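Local coordinates for protein epoxide hydrolase (PDB 3G02) that probably hydrolyses epoxides to diols, as an alpha/beta-hydrolase-fold epoxide hydrolase altered by directed evolution toward enantioselectivity, at residues Gly117-Phe125 with Trp277-Trp285; Ser344-Pro352 with Gly373-Arg381. The protein carries 9 engineered substitutions. One frame throughout, in Å; residues are numbered along the deposited sequence. Where two conformers were deposited one is given.

Contact 1 (Gly117-Phe125 with Trp277-Trp285); sequences GWPGSFVEF and WIGEKYLQW
Tyr282 OH approaches the backbone of the other segment at Pro119, lying 2.9 Å from Pro119 O, while Tyr282 CE2 packs 3.9 Å from Pro119 CG as the two side chains slide past each other in opposite directions. Ile278, one turn earlier on the helix, divides its branches between two partners. At chi1 -68° its CG2 is directed to Pro119 CB (3.7 Å) and its CG1 to Trp118 CZ2 (3.8 Å). The peptide bond between Trp118 and Pro119 is cis, and the proline folds back over its neighbour, Pro119 CB standing 3.5 Å above the centre of the Trp118 indole. Gly117, Trp118 and Pro119 belong to the HGXP motif of epoxide hydrolases, whose backbone helps form the oxyanion hole in relatives; here Trp118 N hydrogen-bonds to Asp193 OD2, the predicted nucleophile. Helix 271-284 is part of the helical lid over the alpha/beta hydrolase core, and Tyr315, a predicted proton donor, lies beside Trp118. With CG anti to the backbone N (chi1 -174°), the Trp118 indole extends to Trp277, and the two rings meet rim to rim with planes 75° apart, Trp118 CH2 3.9 Å from Trp277 CD1. The indole N-H of Trp277 is bonded to His256 NE2. Trp285, just past the helix, meets Pro119 from the opposite direction: Trp285 CZ3 packs on Pro119 CD at 3.7 Å, and Trp118 O lies in the plane of the Trp285 ring at the edge. Lys281 CB rests over one face of that indole, while Lys281 NZ forms a salt bridge with Glu280, which is also paired with Arg259 of the second subunit.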
ATOM      1  N   GLY A 117      -1.017  18.404   7.005  1.00  7.47           N
ATOM      2  CA  GLY A 117      -1.581  17.279   6.268  1.00  7.19           C
ATOM      3  C   GLY A 117      -0.999  15.974   6.782  1.00  6.75           C
ATOM      4  O   GLY A 117      -0.657  15.851   7.968  1.00  6.90           O
ATOM      5  N   TRP A 118      -0.888  14.996   5.885  1.00  6.70           N
ATOM      6  CA  TRP A 118      -0.379  13.670   6.230  1.00  6.51           C
ATOM      7  C   TRP A 118       0.975  13.485   5.551  1.00  6.60           C
ATOM      8  O   TRP A 118       1.108  13.817   4.377  1.00  6.39           O
ATOM      9  CB  TRP A 118      -1.359  12.591   5.738  1.00  6.71           C
ATOM     10  CG  TRP A 118      -0.970  11.205   6.183  1.00  6.23           C
ATOM     11  CD1 TRP A 118      -1.479  10.513   7.247  1.00  6.77           C
ATOM     12  CD2 TRP A 118       0.023  10.353   5.588  1.00  6.33           C
ATOM     13  NE1 TRP A 118      -0.861   9.287   7.358  1.00  6.29           N
ATOM     14  CE2 TRP A 118       0.063   9.165   6.350  1.00  6.21           C
ATOM     15  CE3 TRP A 118       0.882  10.480   4.484  1.00  6.77           C
ATOM     16  CZ2 TRP A 118       0.938   8.115   6.052  1.00  6.31           C
ATOM     17  CZ3 TRP A 118       1.746   9.435   4.181  1.00  6.21           C
ATOM     18  CH2 TRP A 118       1.766   8.266   4.963  1.00  6.48           C
ATOM     19  N   PRO A 119       1.973  12.901   6.253  1.00  6.45           N
ATOM     20  CA  PRO A 119       1.981  12.349   7.604  1.00  6.76           C
ATOM     21  C   PRO A 119       2.455  13.358   8.638  1.00  7.08           C
ATOM     22  O   PRO A 119       3.207  13.011   9.556  1.00  7.89           O
ATOM     23  CB  PRO A 119       2.993  11.215   7.486  1.00  6.33           C
ATOM     24  CG  PRO A 119       4.030  11.766   6.536  1.00  6.37           C
ATOM     25  CD  PRO A 119       3.282  12.706   5.592  1.00  6.55           C
ATOM     26  N   GLY A 120       2.003  14.596   8.492  1.00  7.25           N
ATOM     27  CA  GLY A 120       2.371  15.656   9.413  1.00  7.37           C
ATOM     28  C   GLY A 120       1.443  15.817  10.599  1.00  7.47           C
ATOM     29  O   GLY A 120       0.649  14.927  10.932  1.00  6.96           O
ATOM     30  N   SER A 121       1.554  16.971  11.247  1.00  7.19           N
ATOM     31  CA  SER A 121       0.789  17.272  12.450  1.00  7.87           C
ATOM     32  C   SER A 121       1.041  18.718  12.845  1.00  7.85           C
ATOM     33  O   SER A 121       1.835  19.420  12.216  1.00  8.16           O
ATOM     34  CB  SER A 121       1.210  16.360  13.603  1.00  7.63           C
ATOM     35  OG  SER A 121       2.511  16.706  14.047  1.00  8.96           O
ATOM     36  N   PHE A 122       0.401  19.138  13.928  1.00  8.17           N
ATOM     37  CA  PHE A 122       0.584  20.484  14.467  1.00  7.93           C
ATOM     38  C   PHE A 122       2.053  20.829  14.750  1.00  8.18           C
ATOM     39  O   PHE A 122       2.456  21.998  14.655  1.00  8.18           O
ATOM     40  CB  PHE A 122      -0.268  20.675  15.734  1.00  8.09           C
ATOM     41  CG  PHE A 122       0.257  19.952  16.947  1.00  7.91           C
ATOM     42  CD1 PHE A 122       0.051  18.584  17.106  1.00  8.56           C
ATOM     43  CD2 PHE A 122       0.955  20.643  17.939  1.00  8.70           C
ATOM     44  CE1 PHE A 122       0.538  17.919  18.223  1.00  7.79           C
ATOM     45  CE2 PHE A 122       1.447  19.986  19.059  1.00  8.96           C
ATOM     46  CZ  PHE A 122       1.238  18.621  19.208  1.00  8.96           C
ATOM     47  N   VAL A 123       2.837  19.798  15.058  0.50  8.16           N
ATOM     48  CA  VAL A 123       4.246  19.942  15.421  0.50  8.12           C
ATOM     49  C   VAL A 123       5.058  20.547  14.277  0.50  8.46           C
ATOM     50  O   VAL A 123       6.027  21.268  14.507  0.50  8.76           O
ATOM     51  CB  VAL A 123       4.850  18.580  15.845  0.50  7.85           C
ATOM     52  CG1 VAL A 123       6.288  18.740  16.336  0.50  7.86           C
ATOM     53  CG2 VAL A 123       3.999  17.944  16.932  0.50  7.85           C
ATOM     54  N   GLU A 124       4.650  20.266  13.045  0.50  8.60           N
ATOM     55  CA  GLU A 124       5.347  20.806  11.882  0.50  8.92           C
ATOM     56  C   GLU A 124       5.470  22.323  11.901  0.50  8.82           C
ATOM     57  O   GLU A 124       6.364  22.882  11.261  0.50  8.35           O
ATOM     58  CB  GLU A 124       4.652  20.378  10.601  0.50  9.18           C
ATOM     59  CG  GLU A 124       4.774  18.911  10.315  0.50 10.58           C
ATOM     60  CD  GLU A 124       4.119  18.530   9.011  0.50 11.71           C
ATOM     61  OE1 GLU A 124       2.999  19.011   8.741  0.50 13.03           O
ATOM     62  OE2 GLU A 124       4.723  17.743   8.259  0.50 12.45           O
ATOM     63  N   PHE A 125       4.564  22.989  12.613  1.00  8.92           N
ATOM     64  CA  PHE A 125       4.574  24.444  12.676  1.00  8.89           C
ATOM     65  C   PHE A 125       5.335  25.013  13.864  1.00  8.95           C
ATOM     66  O   PHE A 125       5.427  26.231  14.008  1.00  8.94           O
ATOM     67  CB  PHE A 125       3.140  24.991  12.620  1.00  8.66           C
ATOM     68  CG  PHE A 125       2.488  24.812  11.281  1.00  7.97           C
ATOM     69  CD1 PHE A 125       2.801  25.665  10.227  1.00  7.94           C
ATOM     70  CD2 PHE A 125       1.579  23.777  11.060  1.00  8.38           C
ATOM     71  CE1 PHE A 125       2.218  25.501   8.973  1.00  8.96           C
ATOM     72  CE2 PHE A 125       0.988  23.606   9.813  1.00  8.42           C
ATOM     73  CZ  PHE A 125       1.306  24.469   8.768  1.00  9.02           C
ATOM     74  N   TRP A 277       6.570   2.705   6.519  1.00  5.38           N
ATOM     75  CA  TRP A 277       5.599   3.341   5.629  1.00  5.24           C
ATOM     76  C   TRP A 277       5.715   4.862   5.654  1.00  5.65           C
ATOM     77  O   TRP A 277       5.739   5.510   4.599  1.00  6.05           O
ATOM     78  CB  TRP A 277       4.201   2.915   6.051  1.00  5.22           C
ATOM     79  CG  TRP A 277       3.064   3.321   5.145  1.00  5.29           C
ATOM     80  CD1 TRP A 277       2.301   4.455   5.238  1.00  5.28           C
ATOM     81  CD2 TRP A 277       2.524   2.563   4.051  1.00  5.24           C
ATOM     82  NE1 TRP A 277       1.323   4.449   4.267  1.00  5.25           N
ATOM     83  CE2 TRP A 277       1.437   3.303   3.526  1.00  4.57           C
ATOM     84  CE3 TRP A 277       2.850   1.333   3.465  1.00  4.94           C
ATOM     85  CZ2 TRP A 277       0.676   2.851   2.442  1.00  4.98           C
ATOM     86  CZ3 TRP A 277       2.098   0.886   2.380  1.00  5.61           C
ATOM     87  CH2 TRP A 277       1.028   1.649   1.878  1.00  4.51           C
ATOM     88  N   ILE A 278       5.768   5.430   6.856  1.00  5.45           N
ATOM     89  CA  ILE A 278       5.834   6.882   7.016  1.00  5.80           C
ATOM     90  C   ILE A 278       7.260   7.398   6.806  1.00  5.49           C
ATOM     91  O   ILE A 278       7.465   8.438   6.167  1.00  5.69           O
ATOM     92  CB  ILE A 278       5.252   7.322   8.380  1.00  5.73           C
ATOM     93  CG1 ILE A 278       3.741   7.068   8.385  1.00  6.16           C
ATOM     94  CG2 ILE A 278       5.576   8.786   8.671  1.00  6.69           C
ATOM     95  CD1 ILE A 278       3.016   7.513   9.638  1.00  6.60           C
ATOM     96  N   GLY A 279       8.239   6.667   7.334  1.00  5.75           N
ATOM     97  CA  GLY A 279       9.641   7.042   7.183  1.00  5.69           C
ATOM     98  C   GLY A 279      10.057   7.177   5.733  1.00  5.60           C
ATOM     99  O   GLY A 279      10.833   8.064   5.391  1.00  6.12           O
ATOM    100  N   GLU A 280       9.531   6.308   4.869  1.00  5.60           N
ATOM    101  CA  GLU A 280       9.829   6.413   3.438  1.00  5.93           C
ATOM    102  C   GLU A 280       9.532   7.817   2.931  1.00  6.00           C
ATOM    103  O   GLU A 280      10.296   8.375   2.144  1.00  6.15           O
ATOM    104  CB  GLU A 280       9.030   5.407   2.621  1.00  6.18           C
ATOM    105  CG  GLU A 280       9.455   5.377   1.156  1.00  6.58           C
ATOM    106  CD  GLU A 280       8.385   4.807   0.262  1.00  6.36           C
ATOM    107  OE1 GLU A 280       8.052   3.616   0.419  1.00  6.50           O
ATOM    108  OE2 GLU A 280       7.879   5.552  -0.609  1.00  6.59           O
ATOM    109  N   LYS A 281       8.424   8.384   3.396  1.00  6.02           N
ATOM    110  CA  LYS A 281       8.003   9.704   2.936  1.00  6.40           C
ATOM    111  C   LYS A 281       8.838  10.828   3.539  1.00  6.87           C
ATOM    112  O   LYS A 281       9.173  11.789   2.853  1.00  6.59           O
ATOM    113  CB  LYS A 281       6.500   9.912   3.167  1.00  6.58           C
ATOM    114  CG  LYS A 281       5.609   8.803   2.567  1.00  6.51           C
ATOM    115  CD  LYS A 281       6.047   8.376   1.154  1.00  6.05           C
ATOM    116  CE  LYS A 281       5.054   7.398   0.533  1.00  6.70           C
ATOM    117  NZ  LYS A 281       5.512   6.894  -0.802  1.00  6.67           N
ATOM    118  N   TYR A 282       9.204  10.700   4.813  1.00  7.15           N
ATOM    119  CA  TYR A 282      10.131  11.671   5.393  1.00  8.34           C
ATOM    120  C   TYR A 282      11.504  11.636   4.728  1.00  8.40           C
ATOM    121  O   TYR A 282      12.220  12.639   4.738  1.00  8.84           O
ATOM    122  CB  TYR A 282      10.250  11.502   6.908  1.00  9.16           C
ATOM    123  CG  TYR A 282       9.113  12.138   7.673  1.00  9.80           C
ATOM    124  CD1 TYR A 282       9.016  13.529   7.794  1.00 11.45           C
ATOM    125  CD2 TYR A 282       8.131  11.355   8.277  1.00 11.65           C
ATOM    126  CE1 TYR A 282       7.969  14.121   8.496  1.00 11.70           C
ATOM    127  CE2 TYR A 282       7.081  11.940   8.983  1.00 11.40           C
ATOM    128  CZ  TYR A 282       7.004  13.315   9.091  1.00 12.07           C
ATOM    129  OH  TYR A 282       5.964  13.900   9.784  1.00 12.35           O
ATOM    130  N   LEU A 283      11.868  10.497   4.139  1.00  7.96           N
ATOM    131  CA  LEU A 283      13.118  10.401   3.390  1.00  8.13           C
ATOM    132  C   LEU A 283      13.003  10.964   1.975  1.00  8.22           C
ATOM    133  O   LEU A 283      13.883  11.696   1.516  1.00  8.01           O
ATOM    134  CB  LEU A 283      13.587   8.946   3.320  1.00  8.15           C
ATOM    135  CG  LEU A 283      14.100   8.308   4.610  1.00  8.89           C
ATOM    136  CD1 LEU A 283      14.366   6.832   4.367  1.00  9.63           C
ATOM    137  CD2 LEU A 283      15.356   9.006   5.124  1.00  9.38           C
ATOM    138  N   GLN A 284      11.927  10.615   1.277  1.00  8.04           N
ATOM    139  CA  GLN A 284      11.818  10.925  -0.152  1.00  8.63           C
ATOM    140  C   GLN A 284      11.286  12.314  -0.463  1.00  8.29           C
ATOM    141  O   GLN A 284      11.553  12.854  -1.539  1.00  8.96           O
ATOM    142  CB  GLN A 284      10.943   9.890  -0.863  1.00  8.46           C
ATOM    143  CG  GLN A 284      11.518   8.480  -0.868  1.00  9.77           C
ATOM    144  CD  GLN A 284      10.786   7.547  -1.815  1.00  9.55           C
ATOM    145  OE1 GLN A 284       9.766   7.910  -2.409  1.00 12.23           O
ATOM    146  NE2 GLN A 284      11.309   6.340  -1.967  1.00 12.90           N
ATOM    147  N   TRP A 285      10.518  12.883   0.462  1.00  8.36           N
ATOM    148  CA  TRP A 285       9.747  14.086   0.167  1.00  8.22           C
ATOM    149  C   TRP A 285      10.451  15.396   0.497  1.00  9.02           C
ATOM    150  O   TRP A 285       9.961  16.466   0.140  1.00  9.12           O
ATOM    151  CB  TRP A 285       8.417  14.025   0.899  1.00  8.11           C
ATOM    152  CG  TRP A 285       7.450  13.027   0.346  1.00  6.90           C
ATOM    153  CD1 TRP A 285       7.660  12.131  -0.672  1.00  7.07           C
ATOM    154  CD2 TRP A 285       6.111  12.813   0.802  1.00  7.26           C
ATOM    155  NE1 TRP A 285       6.514  11.389  -0.889  1.00  6.71           N
ATOM    156  CE2 TRP A 285       5.552  11.787   0.006  1.00  6.50           C
ATOM    157  CE3 TRP A 285       5.322  13.400   1.803  1.00  7.28           C
ATOM    158  CZ2 TRP A 285       4.240  11.333   0.185  1.00  6.97           C
ATOM    159  CZ3 TRP A 285       4.020  12.953   1.979  1.00  6.60           C
ATOM    160  CH2 TRP A 285       3.494  11.925   1.175  1.00  6.96           C
TER

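Contact 2 (Ser344-Pro352 with Gly373-Arg381); sequences SFFPKDLVP and GGHFAALER. Engineered in segment 344-352: Val351 (natural residue Cys).
Asp349 OD1 accepts two hydrogen bonds: His375 ND1 on its syn side at 2.7 Å and Leu350 N on its anti side, also at 2.7 Å. The carboxylate oxygen lies almost in the imidazole plane, although the two flat groups are turned 65° against each other. Asp349 chi1, at -149°, is well off a staggered value, and this twist carries OD1 to the histidine edge. A trans chi1 of 175° swings the His375 ring away from its own backbone N and lays it alongside Leu350. Leu350 CD1 then sits over one face, 3.8 Å from the centroid of the His375 ring in a CH-pi contact, so that the imidazole is held by a bond at its edge and a methyl on its face. Asp349 follows strand 340-345, where the alpha/beta hydrolase fold usually carries its acid residue, and His375 is a predicted active-site residue; the pairing is consistent with the acid-histidine part of the family's triad. A water 2.8 Å from Asp349 OD2 also approaches Gly374 O. Nearer the strand, Lys348 N donates to Gly373 O (3.2 Å), while the lysine chain runs extended to a salt bridge with Asp287. The Phe346 ring meets helix 377-380: Ala377 CB makes an off-centre CH-pi contact, lying 3.6 Å from Phe346 CE2, and Arg381 CB and CG pack at Phe346 CE1 before the arginine bends away to Glu384. Glu380 steadies the histidine's own loop, its OE1 accepting from Gly374 N and its OE2 from Phe376 N.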
ATOM      1  N   SER A 344       3.180  29.845  -2.093  1.00 11.53           N
ATOM      2  CA  SER A 344       4.624  29.681  -1.934  1.00 11.29           C
ATOM      3  C   SER A 344       5.063  28.381  -2.594  1.00 11.30           C
ATOM      4  O   SER A 344       4.624  27.293  -2.205  1.00 10.73           O
ATOM      5  CB  SER A 344       5.020  29.685  -0.458  1.00 11.48           C
ATOM      6  OG  SER A 344       4.833  30.961   0.120  1.00 11.90           O
ATOM      7  N   PHE A 345       5.933  28.514  -3.591  1.00 11.37           N
ATOM      8  CA  PHE A 345       6.386  27.407  -4.421  1.00 11.62           C
ATOM      9  C   PHE A 345       7.743  26.920  -3.944  1.00 11.73           C
ATOM     10  O   PHE A 345       8.703  27.691  -3.883  1.00 11.78           O
ATOM     11  CB  PHE A 345       6.472  27.865  -5.888  1.00 11.79           C
ATOM     12  CG  PHE A 345       6.951  26.806  -6.843  1.00 11.91           C
ATOM     13  CD1 PHE A 345       6.042  26.084  -7.617  1.00 12.73           C
ATOM     14  CD2 PHE A 345       8.313  26.547  -6.995  1.00 11.88           C
ATOM     15  CE1 PHE A 345       6.481  25.114  -8.516  1.00 12.56           C
ATOM     16  CE2 PHE A 345       8.763  25.572  -7.887  1.00 12.77           C
ATOM     17  CZ  PHE A 345       7.844  24.854  -8.649  1.00 13.04           C
ATOM     18  N   PHE A 346       7.810  25.636  -3.603  1.00 11.90           N
ATOM     19  CA  PHE A 346       9.067  24.973  -3.274  1.00 12.13           C
ATOM     20  C   PHE A 346       9.331  23.878  -4.309  1.00 12.52           C
ATOM     21  O   PHE A 346       8.440  23.081  -4.607  1.00 12.25           O
ATOM     22  CB  PHE A 346       9.024  24.427  -1.844  1.00 12.17           C
ATOM     23  CG  PHE A 346       8.887  25.501  -0.803  1.00 11.52           C
ATOM     24  CD1 PHE A 346      10.016  26.155  -0.309  1.00 11.58           C
ATOM     25  CD2 PHE A 346       7.633  25.887  -0.334  1.00 11.27           C
ATOM     26  CE1 PHE A 346       9.899  27.158   0.642  1.00 11.06           C
ATOM     27  CE2 PHE A 346       7.507  26.893   0.623  1.00 12.13           C
ATOM     28  CZ  PHE A 346       8.643  27.527   1.113  1.00 11.70           C
ATOM     29  N   PRO A 347      10.550  23.852  -4.881  1.00 13.00           N
ATOM     30  CA  PRO A 347      10.793  23.083  -6.106  1.00 13.54           C
ATOM     31  C   PRO A 347      10.786  21.569  -5.928  1.00 13.83           C
ATOM     32  O   PRO A 347      10.485  20.848  -6.883  1.00 14.16           O
ATOM     33  CB  PRO A 347      12.182  23.560  -6.546  1.00 13.41           C
ATOM     34  CG  PRO A 347      12.850  23.971  -5.293  1.00 13.29           C
ATOM     35  CD  PRO A 347      11.767  24.538  -4.412  1.00 13.18           C
ATOM     36  N   LYS A 348      11.119  21.095  -4.730  1.00 14.04           N
ATOM     37  CA  LYS A 348      11.174  19.656  -4.468  1.00 14.36           C
ATOM     38  C   LYS A 348       9.924  19.154  -3.763  1.00 14.00           C
ATOM     39  O   LYS A 348       9.915  18.075  -3.165  1.00 14.43           O
ATOM     40  CB  LYS A 348      12.451  19.282  -3.710  1.00 14.48           C
ATOM     41  CG  LYS A 348      13.696  19.437  -4.568  1.00 15.94           C
ATOM     42  CD  LYS A 348      14.929  18.868  -3.908  1.00 18.76           C
ATOM     43  CE  LYS A 348      16.152  19.130  -4.774  1.00 19.99           C
ATOM     44  NZ  LYS A 348      17.398  18.577  -4.180  1.00 21.96           N
ATOM     45  N   ASP A 349       8.856  19.940  -3.848  1.00 13.65           N
ATOM     46  CA  ASP A 349       7.549  19.482  -3.400  1.00 12.93           C
ATOM     47  C   ASP A 349       7.060  18.365  -4.331  1.00 12.56           C
ATOM     48  O   ASP A 349       7.667  18.105  -5.371  1.00 12.55           O
ATOM     49  CB  ASP A 349       6.560  20.644  -3.366  1.00 13.20           C
ATOM     50  CG  ASP A 349       5.505  20.486  -2.283  1.00 13.49           C
ATOM     51  OD1 ASP A 349       5.197  19.340  -1.882  1.00 13.34           O
ATOM     52  OD2 ASP A 349       4.968  21.514  -1.834  1.00 15.15           O
ATOM     53  N   LEU A 350       5.969  17.710  -3.949  1.00 11.95           N
ATOM     54  CA  LEU A 350       5.526  16.478  -4.609  1.00 11.82           C
ATOM     55  C   LEU A 350       5.001  16.695  -6.020  1.00 11.91           C
ATOM     56  O   LEU A 350       5.294  15.915  -6.925  1.00 11.76           O
ATOM     57  CB  LEU A 350       4.448  15.778  -3.770  1.00 11.43           C
ATOM     58  CG  LEU A 350       4.774  15.576  -2.288  1.00 11.17           C
ATOM     59  CD1 LEU A 350       3.615  14.903  -1.574  1.00 11.12           C
ATOM     60  CD2 LEU A 350       6.050  14.763  -2.142  1.00 11.16           C
ATOM     61  N   VAL A 351       4.223  17.757  -6.196  1.00 12.06           N
ATOM     62  CA  VAL A 351       3.509  17.984  -7.446  1.00 12.61           C
ATOM     63  C   VAL A 351       3.670  19.457  -7.838  1.00 12.51           C
ATOM     64  O   VAL A 351       2.722  20.242  -7.753  1.00 12.51           O
ATOM     65  CB  VAL A 351       2.027  17.540  -7.331  1.00 12.71           C
ATOM     66  CG1 VAL A 351       1.935  16.017  -7.336  1.00 13.58           C
ATOM     67  CG2 VAL A 351       1.377  18.087  -6.061  1.00 13.22           C
ATOM     68  N   PRO A 352       4.895  19.834  -8.253  1.00 12.78           N
ATOM     69  CA  PRO A 352       5.249  21.246  -8.407  1.00 13.20           C
ATOM     70  C   PRO A 352       4.696  21.887  -9.679  1.00 13.56           C
ATOM     71  O   PRO A 352       5.443  22.170 -10.624  1.00 14.15           O
ATOM     72  CB  PRO A 352       6.783  21.236  -8.373  1.00 13.20           C
ATOM     73  CG  PRO A 352       7.183  19.863  -8.785  1.00 13.45           C
ATOM     74  CD  PRO A 352       6.016  18.937  -8.590  1.00 12.78           C
ATOM     75  N   GLY A 373      14.150  23.572  -0.875  1.00 14.83           N
ATOM     76  CA  GLY A 373      13.069  23.123  -0.010  1.00 13.39           C
ATOM     77  C   GLY A 373      12.169  22.104  -0.678  1.00 12.16           C
ATOM     78  O   GLY A 373      11.867  22.200  -1.872  1.00 11.64           O
ATOM     79  N   GLY A 374      11.737  21.123   0.108  1.00 11.32           N
ATOM     80  CA  GLY A 374      10.850  20.076  -0.371  1.00 10.62           C
ATOM     81  C   GLY A 374       9.431  20.225   0.139  1.00 10.08           C
ATOM     82  O   GLY A 374       8.933  21.336   0.341  1.00  9.65           O
ATOM     83  N   HIS A 375       8.785  19.087   0.363  1.00  9.50           N
ATOM     84  CA  HIS A 375       7.368  19.054   0.699  1.00  9.67           C
ATOM     85  C   HIS A 375       7.019  19.584   2.088  1.00  9.72           C
ATOM     86  O   HIS A 375       5.983  20.233   2.265  1.00  9.60           O
ATOM     87  CB  HIS A 375       6.845  17.628   0.556  1.00  9.35           C
ATOM     88  CG  HIS A 375       5.425  17.470   0.991  1.00  9.42           C
ATOM     89  ND1 HIS A 375       4.367  17.941   0.247  1.00  9.29           N
ATOM     90  CD2 HIS A 375       4.891  16.909   2.101  1.00  9.80           C
ATOM     91  CE1 HIS A 375       3.238  17.668   0.877  1.00  9.63           C
ATOM     92  NE2 HIS A 375       3.528  17.043   2.004  1.00  9.76           N
ATOM     93  N   PHE A 376       7.859  19.282   3.073  1.00 10.09           N
ATOM     94  CA  PHE A 376       7.585  19.665   4.450  1.00 10.24           C
ATOM     95  C   PHE A 376       8.076  21.093   4.710  1.00 10.57           C
ATOM     96  O   PHE A 376       8.973  21.320   5.528  1.00 10.87           O
ATOM     97  CB  PHE A 376       8.221  18.660   5.419  1.00 10.19           C
ATOM     98  CG  PHE A 376       7.638  17.268   5.327  1.00  9.86           C
ATOM     99  CD1 PHE A 376       6.456  16.957   5.988  1.00 10.97           C
ATOM    100  CD2 PHE A 376       8.269  16.275   4.589  1.00 10.16           C
ATOM    101  CE1 PHE A 376       5.902  15.679   5.906  1.00 11.15           C
ATOM    102  CE2 PHE A 376       7.734  14.991   4.512  1.00  9.92           C
ATOM    103  CZ  PHE A 376       6.548  14.694   5.173  1.00 10.40           C
ATOM    104  N   ALA A 377       7.468  22.052   4.013  1.00 10.75           N
ATOM    105  CA  ALA A 377       7.946  23.434   4.001  1.00 10.92           C
ATOM    106  C   ALA A 377       8.110  24.058   5.385  1.00 11.06           C
ATOM    107  O   ALA A 377       9.111  24.717   5.650  1.00 10.92           O
ATOM    108  CB  ALA A 377       7.055  24.298   3.131  1.00 11.27           C
ATOM    109  N   ALA A 378       7.132  23.847   6.263  1.00 11.65           N
ATOM    110  CA  ALA A 378       7.202  24.396   7.620  1.00 11.73           C
ATOM    111  C   ALA A 378       8.382  23.837   8.419  1.00 11.88           C
ATOM    112  O   ALA A 378       8.962  24.547   9.240  1.00 12.01           O
ATOM    113  CB  ALA A 378       5.888  24.173   8.361  1.00 11.89           C
ATOM    114  N   LEU A 379       8.732  22.576   8.168  1.00 11.76           N
ATOM    115  CA  LEU A 379       9.888  21.946   8.812  1.00 11.95           C
ATOM    116  C   LEU A 379      11.206  22.287   8.134  1.00 11.61           C
ATOM    117  O   LEU A 379      12.222  22.483   8.801  1.00 11.91           O
ATOM    118  CB  LEU A 379       9.738  20.421   8.821  1.00 12.53           C
ATOM    119  CG  LEU A 379       8.766  19.740   9.776  1.00 13.29           C
ATOM    120  CD1 LEU A 379       8.883  18.237   9.608  1.00 14.17           C
ATOM    121  CD2 LEU A 379       9.047  20.133  11.219  1.00 13.34           C
ATOM    122  N   GLU A 380      11.193  22.320   6.804  1.00 10.78           N
ATOM    123  CA  GLU A 380      12.417  22.440   6.018  1.00 10.66           C
ATOM    124  C   GLU A 380      12.855  23.884   5.853  1.00 10.95           C
ATOM    125  O   GLU A 380      14.048  24.193   5.960  1.00 11.12           O
ATOM    126  CB  GLU A 380      12.210  21.830   4.634  1.00 10.05           C
ATOM    127  CG  GLU A 380      12.024  20.327   4.614  1.00 10.12           C
ATOM    128  CD  GLU A 380      11.869  19.810   3.208  1.00  9.87           C
ATOM    129  OE1 GLU A 380      12.807  19.989   2.404  1.00 10.58           O
ATOM    130  OE2 GLU A 380      10.807  19.237   2.899  1.00  9.60           O
ATOM    131  N   ARG A 381      11.887  24.757   5.572  1.00 10.93           N
ATOM    132  CA  ARG A 381      12.154  26.163   5.269  1.00 11.14           C
ATOM    133  C   ARG A 381      11.247  27.084   6.092  1.00 10.94           C
ATOM    134  O   ARG A 381      10.529  27.912   5.521  1.00 10.48           O
ATOM    135  CB  ARG A 381      11.956  26.442   3.768  1.00 11.44           C
ATOM    136  CG  ARG A 381      12.672  25.491   2.802  1.00 12.96           C
ATOM    137  CD  ARG A 381      14.184  25.455   3.003  1.00 16.55           C
ATOM    138  NE  ARG A 381      14.813  26.750   2.769  1.00 18.68           N
ATOM    139  CZ  ARG A 381      16.124  26.977   2.847  1.00 20.43           C
ATOM    140  NH1 ARG A 381      16.963  25.997   3.152  1.00 21.37           N
ATOM    141  NH2 ARG A 381      16.596  28.193   2.618  1.00 21.08           N
TER
HETATM  142  O   HOH W   1       4.500  21.658   0.580  1.00 16.81           O
HETATM  143  O   HOH W   2       6.336  23.051   0.007  1.00 27.62           O

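In the fold
From the N terminus, the chain leaves strand 110-115 through the loop of contact 1, then passes the predicted nucleophile Asp193 and the first lid helices before Trp277-Trp285 closes the long loop of 151 intervening residues. Contact 2 opens afterwards and closes a much shorter excursion through strand 362-369, so the two are in series and neither nests nor crosses. Contact 1 ties the lid to the core; contact 2 joins the loop after strand 340-345 to the histidine loop and short helix 377-380 that follow strand 362-369. They touch directly: Trp285 O probably accepts a hydrogen bond from His375 N, Trp285 packs on Leu350, and Tyr282 stacks on Phe376, bringing lid and histidine loop together around the predicted active site.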